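Local coordinates for bacterial transferase hexapeptide (Three repeats) family protein (Acinetobacter baumannii, PDB 4M9C) that probably acetylates an amino sugar carried on UDP, drawing on acetyl-CoA, as one step in the biosynthesis of UDP-N,N'-diacetylbacillosamine, at residues I36-S41 / V50-D55; A65-I70 / L91-T96; C117-I122 / Y135-C140; D144-A149 / I158-H163; P180-K185 / T196-A201. All coordinates share one frame; numbering follows the deposited sequence.

Contact 1: residues I36-S41 / V50-D55; sequences IDDGLS and VLSYLD
The carboxylate of D38 reaches from a loop to the start of helix 53-58, where OD1 takes the N-H of Y53 nearly along its own C-O axis (D38 OD1 to Y53 N 2.9 Å). Its CG is anti to the carbonyl carbon (chi1 -74°), which brings OD1 in front of the Y53 N-H, with S52 CA beside it. A water donates to the same OD1 and accepts from L54 N, so two donors grip this oxygen. A negative group beside the first turn of a helix is probably favoured by the helix dipole. S52 is the N-cap: its OG accepts from D55 N at 3.1 Å. A second water ties S41 OG, S52 N and D55 OD2 together on that side.

Behind the cap the two backbones run parallel, with I36 bridged to L51 and D37 N bonded to L51 O at 2.7 Å. D37 itself turns back in an Asx motif, OD2 accepting from L40 N at 2.9 Å, just where the type I turn D38-S41 begins. V50 CG1 lies against L40 CB at 3.8 Å, and I36 CG2 sits at the edge of the Y53 ring, near its plane.

This lies toward one margin of the Rossmann-like sheet. Strand 33-36 lies between strands 3-8 and 48-51, while Y53 packs on L82 and L83 of helix 73-85 and bonds through its hydroxyl to D86.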
# COMPACT_ATOMS: atom_id res chain seq x y z
N ILE A 36 -18.65 -13.69 18.04
CA ILE A 36 -18.54 -14.25 19.38
C ILE A 36 -17.98 -13.18 20.31
O ILE A 36 -16.85 -12.71 20.12
CB ILE A 36 -17.58 -15.45 19.41
CG1 ILE A 36 -18.12 -16.59 18.55
CG2 ILE A 36 -17.35 -15.92 20.85
CD1 ILE A 36 -17.21 -17.81 18.53
N ASP A 37 -18.77 -12.79 21.32
CA ASP A 37 -18.36 -11.75 22.26
C ASP A 37 -19.21 -11.78 23.54
O ASP A 37 -20.38 -11.42 23.52
CB ASP A 37 -18.43 -10.37 21.61
CG ASP A 37 -17.72 -9.30 22.42
OD1 ASP A 37 -16.59 -8.90 22.03
OD2 ASP A 37 -18.29 -8.85 23.44
N ASP A 38 -18.62 -12.24 24.64
CA ASP A 38 -19.35 -12.38 25.90
C ASP A 38 -19.98 -11.06 26.32
O ASP A 38 -21.18 -11.00 26.62
CB ASP A 38 -18.42 -12.90 27.00
CG ASP A 38 -18.11 -14.38 26.85
OD1 ASP A 38 -18.88 -15.07 26.15
OD2 ASP A 38 -17.10 -14.84 27.42
N GLY A 39 -19.18 -10.01 26.32
CA GLY A 39 -19.64 -8.68 26.67
C GLY A 39 -20.88 -8.24 25.91
O GLY A 39 -21.80 -7.66 26.50
N LEU A 40 -20.91 -8.51 24.61
CA LEU A 40 -22.02 -8.06 23.77
C LEU A 40 -23.01 -9.16 23.47
O LEU A 40 -23.88 -9.01 22.60
CB LEU A 40 -21.50 -7.42 22.48
CG LEU A 40 -20.83 -6.05 22.63
CD1 LEU A 40 -19.76 -6.06 23.71
CD2 LEU A 40 -20.24 -5.56 21.31
N SER A 41 -22.90 -10.27 24.19
CA SER A 41 -23.83 -11.39 24.04
C SER A 41 -25.28 -10.91 23.97
O SER A 41 -25.68 -10.03 24.73
CB SER A 41 -23.66 -12.37 25.21
OG SER A 41 -24.70 -13.33 25.23
N VAL A 50 -24.67 -11.63 17.84
CA VAL A 50 -23.47 -11.63 18.65
C VAL A 50 -23.72 -12.60 19.80
O VAL A 50 -24.62 -12.38 20.61
CB VAL A 50 -23.17 -10.23 19.21
CG1 VAL A 50 -21.82 -10.20 19.92
CG2 VAL A 50 -23.22 -9.19 18.09
N LEU A 51 -22.94 -13.67 19.84
CA LEU A 51 -23.15 -14.74 20.81
C LEU A 51 -22.07 -14.77 21.87
O LEU A 51 -20.92 -14.40 21.62
CB LEU A 51 -23.19 -16.10 20.11
CG LEU A 51 -24.15 -16.24 18.92
CD1 LEU A 51 -23.96 -17.60 18.28
CD2 LEU A 51 -25.59 -16.04 19.37
N SER A 52 -22.44 -15.23 23.07
CA SER A 52 -21.45 -15.53 24.08
C SER A 52 -20.75 -16.78 23.61
O SER A 52 -21.29 -17.52 22.78
CB SER A 52 -22.11 -15.80 25.44
OG SER A 52 -22.78 -17.06 25.43
N TYR A 53 -19.55 -17.04 24.12
CA TYR A 53 -18.83 -18.23 23.71
C TYR A 53 -19.64 -19.48 24.01
O TYR A 53 -19.77 -20.36 23.17
CB TYR A 53 -17.45 -18.29 24.36
CG TYR A 53 -16.67 -19.52 23.97
CD1 TYR A 53 -16.45 -20.54 24.87
CD2 TYR A 53 -16.18 -19.66 22.68
CE1 TYR A 53 -15.74 -21.67 24.51
CE2 TYR A 53 -15.47 -20.79 22.31
CZ TYR A 53 -15.25 -21.78 23.23
OH TYR A 53 -14.55 -22.90 22.85
N LEU A 54 -20.20 -19.56 25.22
CA LEU A 54 -20.99 -20.72 25.62
C LEU A 54 -22.15 -20.97 24.68
O LEU A 54 -22.38 -22.11 24.29
CB LEU A 54 -21.50 -20.59 27.06
CG LEU A 54 -20.43 -20.92 28.10
CD1 LEU A 54 -20.82 -20.44 29.50
CD2 LEU A 54 -20.14 -22.42 28.09
N ASP A 55 -22.87 -19.92 24.30
CA ASP A 55 -23.99 -20.08 23.38
C ASP A 55 -23.53 -20.52 22.00
O ASP A 55 -24.16 -21.37 21.37
CB ASP A 55 -24.84 -18.81 23.31
CG ASP A 55 -25.65 -18.58 24.58
OD1 ASP A 55 -26.16 -19.58 25.15
OD2 ASP A 55 -25.77 -17.42 25.02
O HOH W 1 -19.48 -17.51 27.35
O HOH W 2 -25.41 -15.27 23.36

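Contact 2: residues A65-I70 / L91-T96; sequences AVTIAI and LAVQST
L91 and A65 make the tight end of this contact. The methyl of A65 points at the leucine and is met at 3.6 Å by L91 CD2, while CG and CD1 of the same side chain close in around it. L91 CG stands anti to the carbonyl carbon (chi1 -62°), which lays the branch beside strand 63-68, and the backbone fixes the spot with a straight bond from L91 N to V66 O (3.1 Å).

One step along, the fit is looser. The T67 and V93 side chains cross at about a right angle, and the nearest touch is T67 OG1 to V93 CG2 at 3.8 Å. The two chains are already spreading here, and a water fills in: it accepts from T67 OG1 at 2.7 Å and donates to L91 O at 2.8 Å, so both polar atoms are satisfied although the residues themselves are buried.

The contact lies where the Rossmann-like sheet gives way to the beta-helix, for 91-96 leads from strand 89-90 toward strand 99-100. L91 also leans on I5 of strand 3-8 and on F25, and V93 on L20 of helix 14-24. V66, whose side chain points away from L91, packs instead on L83 of helix 73-85.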
# COMPACT_ATOMS: atom_id res chain seq x y z
N ALA A 65 -16.41 -23.64 13.33
CA ALA A 65 -15.11 -23.08 12.97
C ALA A 65 -15.06 -21.59 13.34
O ALA A 65 -16.08 -20.89 13.31
CB ALA A 65 -14.85 -23.27 11.48
N VAL A 66 -13.88 -21.11 13.69
CA VAL A 66 -13.75 -19.74 14.15
C VAL A 66 -12.53 -19.05 13.56
O VAL A 66 -11.47 -19.66 13.41
CB VAL A 66 -13.68 -19.70 15.69
CG1 VAL A 66 -13.11 -18.36 16.19
CG2 VAL A 66 -15.06 -19.98 16.30
N THR A 67 -12.69 -17.78 13.21
CA THR A 67 -11.54 -16.91 12.98
C THR A 67 -11.52 -15.89 14.11
O THR A 67 -12.54 -15.28 14.44
CB THR A 67 -11.59 -16.21 11.59
OG1 THR A 67 -10.54 -15.24 11.50
CG2 THR A 67 -12.92 -15.48 11.41
N ILE A 68 -10.35 -15.73 14.73
CA ILE A 68 -10.21 -14.81 15.84
C ILE A 68 -9.77 -13.46 15.29
O ILE A 68 -8.65 -13.31 14.82
CB ILE A 68 -9.16 -15.34 16.84
CG1 ILE A 68 -9.63 -16.68 17.43
CG2 ILE A 68 -8.87 -14.29 17.93
CD1 ILE A 68 -8.51 -17.48 18.11
N ALA A 69 -10.67 -12.47 15.35
CA ALA A 69 -10.38 -11.15 14.83
C ALA A 69 -9.46 -10.34 15.75
O ALA A 69 -8.84 -9.36 15.33
CB ALA A 69 -11.69 -10.39 14.62
N ILE A 70 -9.37 -10.77 17.00
CA ILE A 70 -8.66 -10.00 18.03
C ILE A 70 -7.16 -9.87 17.80
O ILE A 70 -6.44 -10.87 17.69
CB ILE A 70 -8.97 -10.60 19.41
CG1 ILE A 70 -10.46 -10.40 19.72
CG2 ILE A 70 -8.07 -9.97 20.50
CD1 ILE A 70 -11.00 -11.28 20.84
N LEU A 91 -9.97 -21.29 11.30
CA LEU A 91 -10.03 -20.89 9.91
C LEU A 91 -8.84 -20.02 9.50
O LEU A 91 -8.31 -19.25 10.31
CB LEU A 91 -11.31 -20.09 9.66
CG LEU A 91 -12.60 -20.87 9.90
CD1 LEU A 91 -13.78 -19.92 9.86
CD2 LEU A 91 -12.73 -21.94 8.83
N ALA A 92 -8.43 -20.16 8.25
CA ALA A 92 -7.48 -19.22 7.65
C ALA A 92 -8.28 -18.28 6.76
O ALA A 92 -9.13 -18.73 5.99
CB ALA A 92 -6.41 -19.97 6.85
N VAL A 93 -8.00 -16.99 6.85
CA VAL A 93 -8.76 -16.00 6.10
C VAL A 93 -7.79 -15.10 5.36
O VAL A 93 -6.87 -14.56 5.96
CB VAL A 93 -9.62 -15.16 7.06
CG1 VAL A 93 -10.34 -14.04 6.33
CG2 VAL A 93 -10.62 -16.05 7.77
N GLN A 94 -7.96 -14.97 4.04
CA GLN A 94 -7.20 -14.01 3.25
C GLN A 94 -8.16 -13.02 2.65
O GLN A 94 -9.37 -13.12 2.81
CB GLN A 94 -6.46 -14.69 2.08
CG GLN A 94 -5.61 -15.87 2.44
CD GLN A 94 -6.40 -17.16 2.45
OE1 GLN A 94 -6.29 -17.96 3.38
NE2 GLN A 94 -7.21 -17.38 1.39
N SER A 95 -7.62 -12.06 1.92
CA SER A 95 -8.44 -11.14 1.17
C SER A 95 -8.26 -11.47 -0.29
O SER A 95 -7.25 -12.07 -0.67
CB SER A 95 -8.00 -9.71 1.43
OG SER A 95 -8.04 -9.46 2.82
N THR A 96 -9.23 -11.08 -1.10
CA THR A 96 -9.17 -11.32 -2.54
C THR A 96 -7.88 -10.79 -3.15
O THR A 96 -7.27 -11.44 -3.99
CB THR A 96 -10.37 -10.70 -3.25
OG1 THR A 96 -11.57 -11.25 -2.70
CG2 THR A 96 -10.33 -11.00 -4.76
O HOH W 3 -8.28 -16.57 10.93

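Contact 3: residues C117-I122 / Y135-C140; sequences CLTSNI and YVAHDC
I122 pushes into the bend of 135-140. Its CG1 is anti to the carbonyl carbon (chi1 -74°), and CD1 slips in 3.4 Å from V136 O and 3.3 Å from A137 O, with V136 CG1 crossing it at a slant. V136 in turn is a knob between two neighbours: CG1 leans on I122, while CG2 meets L118 CD1 at 3.7 Å, the V136 and L118 side chains side by side and pointing the same way. On the other face of the strand pair, C117 CB meets Y135 CB, and the tyrosine ring swings off beyond it. At the corner T119 OG1 sits over the A137-H138 peptide, 3.0 Å from H138 N, but the angle is too poor for a hydrogen bond.

The two segments are in exact register, residue for residue. V136 N gives to C117 O and T119 N to V136 O, both at 3.0 Å. Past the corner D139 N gives to S120 O at 3.3 Å and weakly to N121 O. N121 and D139 both have positive phi, and the two like turns stack in register, with N121 CB against D139 OD1.

H138 ND1 donates to D139 OD2 at 2.6 Å, close to the imidazole plane, which fixes the rotation of the ring. A second subunit closes over this pair: its K15 makes a salt bridge to D139 OD1, and its F13 ring meets H138 steeply. A histidine-carboxylate pair at a subunit interface is consistent with the active-site clefts of trimeric hexapeptide acyltransferases.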
# COMPACT_ATOMS: atom_id res chain seq x y z
N CYS A 117 0.80 -8.62 1.48
CA CYS A 117 1.72 -9.26 0.57
C CYS A 117 2.75 -10.06 1.33
O CYS A 117 3.39 -9.54 2.24
CB CYS A 117 2.42 -8.19 -0.28
SG CYS A 117 3.56 -8.87 -1.56
N LEU A 118 2.89 -11.33 0.98
CA LEU A 118 3.96 -12.19 1.48
C LEU A 118 4.78 -12.60 0.26
O LEU A 118 4.21 -13.12 -0.71
CB LEU A 118 3.35 -13.43 2.14
CG LEU A 118 2.96 -13.48 3.62
CD1 LEU A 118 2.78 -12.12 4.31
CD2 LEU A 118 1.74 -14.36 3.80
N THR A 119 6.09 -12.36 0.26
CA THR A 119 6.88 -12.66 -0.93
C THR A 119 7.34 -14.13 -0.99
O THR A 119 6.51 -15.00 -1.14
CB THR A 119 8.03 -11.65 -1.16
OG1 THR A 119 8.97 -11.71 -0.08
CG2 THR A 119 7.48 -10.22 -1.29
N SER A 120 8.64 -14.40 -0.88
CA SER A 120 9.14 -15.76 -1.08
C SER A 120 10.07 -16.28 0.02
O SER A 120 10.86 -15.53 0.59
CB SER A 120 9.87 -15.86 -2.42
OG SER A 120 9.02 -15.49 -3.48
N ASN A 121 9.99 -17.59 0.29
CA ASN A 121 10.90 -18.25 1.21
C ASN A 121 10.72 -17.67 2.60
O ASN A 121 11.62 -17.05 3.16
CB ASN A 121 12.35 -18.09 0.75
CG ASN A 121 12.62 -18.85 -0.54
OD1 ASN A 121 12.98 -20.03 -0.51
ND2 ASN A 121 12.40 -18.20 -1.66
N ILE A 122 9.52 -17.89 3.14
CA ILE A 122 9.09 -17.27 4.38
C ILE A 122 8.48 -18.36 5.24
O ILE A 122 7.78 -19.23 4.73
CB ILE A 122 8.02 -16.19 4.11
CG1 ILE A 122 8.68 -14.95 3.51
CG2 ILE A 122 7.23 -15.86 5.39
CD1 ILE A 122 7.73 -14.08 2.75
N TYR A 135 3.18 -6.21 5.01
CA TYR A 135 3.83 -7.22 4.19
C TYR A 135 5.00 -7.89 4.91
O TYR A 135 5.53 -7.36 5.87
CB TYR A 135 4.31 -6.63 2.87
CG TYR A 135 5.47 -5.66 2.98
CD1 TYR A 135 6.76 -6.11 3.26
CD2 TYR A 135 5.29 -4.31 2.74
CE1 TYR A 135 7.84 -5.23 3.33
CE2 TYR A 135 6.36 -3.42 2.82
CZ TYR A 135 7.63 -3.89 3.11
OH TYR A 135 8.68 -3.00 3.18
N VAL A 136 5.36 -9.07 4.43
CA VAL A 136 6.54 -9.79 4.89
C VAL A 136 7.38 -10.13 3.65
O VAL A 136 6.89 -10.77 2.72
CB VAL A 136 6.16 -11.10 5.59
CG1 VAL A 136 7.42 -11.84 6.05
CG2 VAL A 136 5.20 -10.83 6.76
N ALA A 137 8.64 -9.71 3.64
CA ALA A 137 9.49 -9.90 2.47
C ALA A 137 10.33 -11.17 2.60
O ALA A 137 10.09 -11.97 3.49
CB ALA A 137 10.36 -8.69 2.24
N HIS A 138 11.32 -11.33 1.72
CA HIS A 138 11.98 -12.62 1.53
C HIS A 138 12.82 -13.08 2.72
O HIS A 138 13.46 -12.27 3.39
CB HIS A 138 12.87 -12.58 0.27
CG HIS A 138 14.06 -11.68 0.42
ND1 HIS A 138 15.26 -12.11 0.95
CD2 HIS A 138 14.22 -10.37 0.14
CE1 HIS A 138 16.11 -11.10 0.98
NE2 HIS A 138 15.50 -10.03 0.50
N ASP A 139 12.82 -14.39 2.96
CA ASP A 139 13.70 -15.01 3.94
C ASP A 139 13.42 -14.59 5.38
O ASP A 139 14.33 -14.54 6.20
CB ASP A 139 15.17 -14.77 3.56
CG ASP A 139 15.53 -15.40 2.21
OD1 ASP A 139 15.39 -16.63 2.07
OD2 ASP A 139 15.90 -14.65 1.28
N CYS A 140 12.17 -14.31 5.69
CA CYS A 140 11.83 -13.96 7.06
C CYS A 140 11.34 -15.18 7.81
O CYS A 140 10.83 -16.12 7.20
CB CYS A 140 10.75 -12.88 7.09
SG CYS A 140 11.37 -11.30 6.61
O HOH W 4 12.73 -18.20 5.98

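Contact 4: residues D144-A149 / I158-H163; sequences DYVTFA and IHIEDH
One face of the H163 imidazole is covered by the CB of Y145, which stands 3.7 Å from the H163 ring centroid and makes a CH-pi contact. The two rings are nearly parallel, at 16°, but slid apart with centroids 5.2 Å from each other, so they barely overlap. H163 NE2 comes obliquely to the tyrosine ring, and the F127 ring meets the tyrosine ring with planes about 10° apart. F148 is met at its edge: I160 CD1 lies near the ring plane, 3.5 Å from F148 CZ, the two side chains coming from opposite directions. Between these pairs V146 crosses I160 at about a right angle, CG1 to CG2 at 3.9 Å.

Two hydrogen bonds cross, one between backbones and one from backbone to carboxylate. H163 N gives to D144 O at 2.9 Å. D144 N gives a straight bond to D162 OD2, also 2.9 Å, entering from well above the carboxylate plane. The acids themselves, D144 OD2 and D162 OD2, stay 4.4 Å apart; the bond from K126 N to D144 OD1 probably eases their repulsion. H163 is held from outside as well, ND1 bonding to S73 OG at the start of helix 73-85.

Y145 and H163 both carry positive phi at matching corners. Equivalent corners stacked in successive coils, with V146, F148 and I160 filling the interior, are the pattern of the left-handed parallel beta-helix.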
# COMPACT_ATOMS: atom_id res chain seq x y z
N ASP A 144 4.89 -17.38 16.53
CA ASP A 144 3.47 -17.56 16.81
C ASP A 144 2.88 -16.32 17.47
O ASP A 144 3.57 -15.61 18.18
CB ASP A 144 3.24 -18.75 17.74
CG ASP A 144 3.76 -20.05 17.16
OD1 ASP A 144 3.81 -20.17 15.92
OD2 ASP A 144 4.12 -20.94 17.95
N TYR A 145 1.59 -16.09 17.24
CA TYR A 145 0.85 -14.99 17.84
C TYR A 145 1.48 -13.64 17.59
O TYR A 145 1.52 -12.78 18.47
CB TYR A 145 0.63 -15.25 19.35
CG TYR A 145 -0.12 -16.55 19.58
CD1 TYR A 145 -1.48 -16.62 19.35
CD2 TYR A 145 0.55 -17.70 19.99
CE1 TYR A 145 -2.18 -17.80 19.53
CE2 TYR A 145 -0.15 -18.89 20.18
CZ TYR A 145 -1.51 -18.93 19.94
OH TYR A 145 -2.21 -20.10 20.13
N VAL A 146 1.98 -13.46 16.37
CA VAL A 146 2.55 -12.20 15.94
C VAL A 146 1.48 -11.37 15.25
O VAL A 146 0.63 -11.90 14.51
CB VAL A 146 3.75 -12.43 15.00
CG1 VAL A 146 4.20 -11.13 14.36
CG2 VAL A 146 4.89 -13.10 15.77
N THR A 147 1.51 -10.06 15.50
CA THR A 147 0.52 -9.15 14.96
C THR A 147 1.19 -8.01 14.22
O THR A 147 2.04 -7.32 14.77
CB THR A 147 -0.34 -8.56 16.09
OG1 THR A 147 -1.07 -9.62 16.72
CG2 THR A 147 -1.32 -7.55 15.55
N PHE A 148 0.80 -7.83 12.96
CA PHE A 148 1.24 -6.68 12.15
C PHE A 148 0.06 -5.75 12.05
O PHE A 148 -0.98 -6.12 11.48
CB PHE A 148 1.62 -7.11 10.71
CG PHE A 148 3.02 -7.67 10.57
CD1 PHE A 148 3.65 -7.67 9.33
CD2 PHE A 148 3.69 -8.21 11.65
CE1 PHE A 148 4.92 -8.19 9.18
CE2 PHE A 148 4.96 -8.74 11.51
CZ PHE A 148 5.58 -8.73 10.28
N ALA A 149 0.20 -4.55 12.59
CA ALA A 149 -0.82 -3.53 12.46
C ALA A 149 -0.79 -3.07 11.00
O ALA A 149 0.12 -3.43 10.27
CB ALA A 149 -0.52 -2.36 13.40
N ILE A 158 14.49 -10.96 8.29
CA ILE A 158 14.10 -10.52 9.62
C ILE A 158 13.47 -11.70 10.35
O ILE A 158 12.70 -12.46 9.75
CB ILE A 158 13.13 -9.34 9.53
CG1 ILE A 158 13.85 -8.12 8.94
CG2 ILE A 158 12.52 -9.02 10.91
CD1 ILE A 158 12.93 -6.99 8.51
N HIS A 159 13.82 -11.89 11.61
CA HIS A 159 13.19 -12.91 12.43
C HIS A 159 12.38 -12.21 13.52
O HIS A 159 12.93 -11.48 14.35
CB HIS A 159 14.23 -13.86 13.04
CG HIS A 159 15.04 -14.61 12.02
ND1 HIS A 159 16.00 -15.54 12.36
CD2 HIS A 159 15.02 -14.58 10.67
CE1 HIS A 159 16.54 -16.05 11.27
NE2 HIS A 159 15.96 -15.48 10.22
N ILE A 160 11.07 -12.39 13.48
CA ILE A 160 10.18 -11.78 14.45
C ILE A 160 9.66 -12.90 15.35
O ILE A 160 8.97 -13.79 14.90
CB ILE A 160 9.01 -11.07 13.76
CG1 ILE A 160 9.55 -9.93 12.88
CG2 ILE A 160 8.02 -10.53 14.77
CD1 ILE A 160 8.50 -9.18 12.10
N GLU A 161 10.04 -12.86 16.62
CA GLU A 161 9.75 -13.97 17.52
C GLU A 161 8.34 -13.88 18.12
O GLU A 161 7.64 -12.89 17.92
CB GLU A 161 10.83 -14.06 18.60
CG GLU A 161 12.20 -14.40 18.01
CD GLU A 161 13.33 -14.27 19.00
OE1 GLU A 161 13.08 -13.81 20.13
OE2 GLU A 161 14.48 -14.62 18.65
N ASP A 162 7.92 -14.93 18.83
CA ASP A 162 6.57 -15.03 19.38
C ASP A 162 6.03 -13.75 20.00
O ASP A 162 6.76 -13.02 20.68
CB ASP A 162 6.50 -16.14 20.44
CG ASP A 162 6.69 -17.52 19.85
OD1 ASP A 162 6.60 -18.50 20.62
OD2 ASP A 162 6.92 -17.65 18.62
N HIS A 163 4.75 -13.48 19.77
CA HIS A 163 4.03 -12.43 20.49
C HIS A 163 4.49 -11.00 20.23
O HIS A 163 4.02 -10.08 20.90
CB HIS A 163 4.00 -12.73 22.00
CG HIS A 163 3.03 -13.80 22.37
ND1 HIS A 163 1.67 -13.57 22.45
CD2 HIS A 163 3.20 -15.12 22.64
CE1 HIS A 163 1.05 -14.70 22.76
NE2 HIS A 163 1.96 -15.65 22.89

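Contact 5: residues P180-K185 / T196-A201; sequences PLIIGK and TKSVPA
S198 and I182 join the last coils of the left-handed beta-helix, where the loop 196-201 runs beside strand 181-183, the end strand of its sheet. The two paths diverge by 37°, and a single backbone bridge, I183 with V199, is the one strand-like pairing.

Three hydrogen bonds cross. The first comes from a side chain: S198 OG accepts from I182 N at 2.9 Å, almost straight (171°). Its OG is anti to the carbonyl carbon (chi1 -65°), which lifts the hydroxyl toward the strand, where it accepts much as a backbone carbonyl might. The other two are backbone bonds, V199 N to I182 O and G184 N to V199 O, each 2.8 Å. Thus I182 is gripped at both its N-H and its carbonyl.

Apolar contact falls mostly to the buried residues. I183 and V199 lie side by side and point the same way, with I183 CD1 3.8 Å from V199 CG2. I183 also reaches I160 of strand 158-160 in the coil before. L181, its CG anti to the backbone N, lays CD1 along the K197 backbone, 3.7 Å from K197 C, and its CG against S198 N.

The remaining contact is close packing at G184 and A201, the alanine exposed and the glycine buried. G184 has no side chain, so A201 can slide in until the CA atoms of G184 and A201 are 3.7 Å apart. Just beyond, the methyl carbon CB of A201 rests 3.4 Å from K185 O.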
# COMPACT_ATOMS: atom_id res chain seq x y z
N PRO A 180 20.54 -11.94 10.59
CA PRO A 180 19.15 -11.49 10.54
C PRO A 180 18.91 -10.38 11.55
O PRO A 180 19.55 -10.36 12.60
CB PRO A 180 18.37 -12.74 10.95
CG PRO A 180 19.34 -13.59 11.68
CD PRO A 180 20.65 -13.35 11.00
N LEU A 181 18.01 -9.46 11.23
CA LEU A 181 17.56 -8.50 12.22
C LEU A 181 16.46 -9.18 13.06
O LEU A 181 15.54 -9.79 12.52
CB LEU A 181 17.03 -7.22 11.56
CG LEU A 181 16.74 -6.08 12.54
CD1 LEU A 181 16.77 -4.72 11.86
CD2 LEU A 181 15.41 -6.29 13.26
N ILE A 182 16.59 -9.10 14.38
CA ILE A 182 15.68 -9.82 15.26
C ILE A 182 14.79 -8.87 16.05
O ILE A 182 15.26 -7.91 16.65
CB ILE A 182 16.45 -10.71 16.24
CG1 ILE A 182 17.30 -11.73 15.47
CG2 ILE A 182 15.49 -11.41 17.19
CD1 ILE A 182 18.27 -12.48 16.36
N ILE A 183 13.49 -9.15 16.01
CA ILE A 183 12.51 -8.50 16.87
C ILE A 183 12.21 -9.51 17.98
O ILE A 183 11.65 -10.57 17.71
CB ILE A 183 11.21 -8.19 16.11
CG1 ILE A 183 11.49 -7.28 14.92
CG2 ILE A 183 10.19 -7.54 17.04
CD1 ILE A 183 12.22 -5.99 15.29
N GLY A 184 12.59 -9.19 19.20
CA GLY A 184 12.50 -10.15 20.29
C GLY A 184 11.10 -10.55 20.74
O GLY A 184 10.12 -9.84 20.50
N LYS A 185 11.02 -11.70 21.39
CA LYS A 185 9.75 -12.22 21.87
C LYS A 185 8.98 -11.15 22.68
O LYS A 185 9.53 -10.53 23.59
CB LYS A 185 9.99 -13.49 22.69
CG LYS A 185 8.78 -14.00 23.43
CD LYS A 185 9.04 -15.38 24.03
CE LYS A 185 7.90 -15.79 24.98
NZ LYS A 185 6.55 -15.64 24.34
N THR A 196 16.09 0.16 12.94
CA THR A 196 17.36 0.03 12.24
C THR A 196 18.25 -1.07 12.82
O THR A 196 19.31 -1.35 12.29
CB THR A 196 18.13 1.35 12.24
OG1 THR A 196 18.45 1.72 13.59
CG2 THR A 196 17.29 2.45 11.61
N LYS A 197 17.81 -1.70 13.90
CA LYS A 197 18.59 -2.78 14.49
C LYS A 197 17.70 -3.66 15.33
O LYS A 197 16.57 -3.29 15.63
CB LYS A 197 19.72 -2.20 15.35
CG LYS A 197 19.23 -1.26 16.41
CD LYS A 197 20.39 -0.53 17.09
CE LYS A 197 19.86 0.46 18.12
NZ LYS A 197 20.92 1.02 19.00
N SER A 198 18.22 -4.83 15.70
CA SER A 198 17.47 -5.77 16.51
C SER A 198 16.88 -5.12 17.77
O SER A 198 17.47 -4.23 18.36
CB SER A 198 18.34 -6.97 16.89
OG SER A 198 18.70 -7.70 15.72
N VAL A 199 15.69 -5.57 18.13
CA VAL A 199 14.98 -5.09 19.32
C VAL A 199 14.92 -6.23 20.33
O VAL A 199 14.49 -7.33 19.99
CB VAL A 199 13.54 -4.68 18.95
CG1 VAL A 199 12.76 -4.30 20.20
CG2 VAL A 199 13.56 -3.54 17.94
N PRO A 200 15.37 -5.98 21.58
CA PRO A 200 15.37 -6.96 22.68
C PRO A 200 13.97 -7.48 23.02
O PRO A 200 12.98 -6.76 22.88
CB PRO A 200 15.92 -6.15 23.87
CG PRO A 200 16.73 -5.09 23.26
CD PRO A 200 16.00 -4.72 21.98
N ALA A 201 13.89 -8.73 23.47
CA ALA A 201 12.63 -9.30 23.88
C ALA A 201 11.98 -8.39 24.93
O ALA A 201 12.67 -7.81 25.76
CB ALA A 201 12.84 -10.71 24.43

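How the contacts relate
Contacts 1 and 2 belong to the Rossmann-like sheet and touch through I36 CD1 and V66 CG2, 3.8 Å apart. Contacts 3, 4 and 5 climb the beta-helix in chain order. Contact 3 meets contact 4 where F148 CE1 lies 3.6 Å from V136 CG2. Contacts 4 and 5 share a sheet, strand 158-160 beside 181-183, with H159 N probably bonded to L181 O at 2.9 Å. Contact 2 stands between the two halves, its centre about 17 Å from that of contact 4. Contact 3, which suggests an intersubunit site, lies about 36 Å from contact 1 between centres; K15 and F13 beside it come from the N-terminal part of a second subunit.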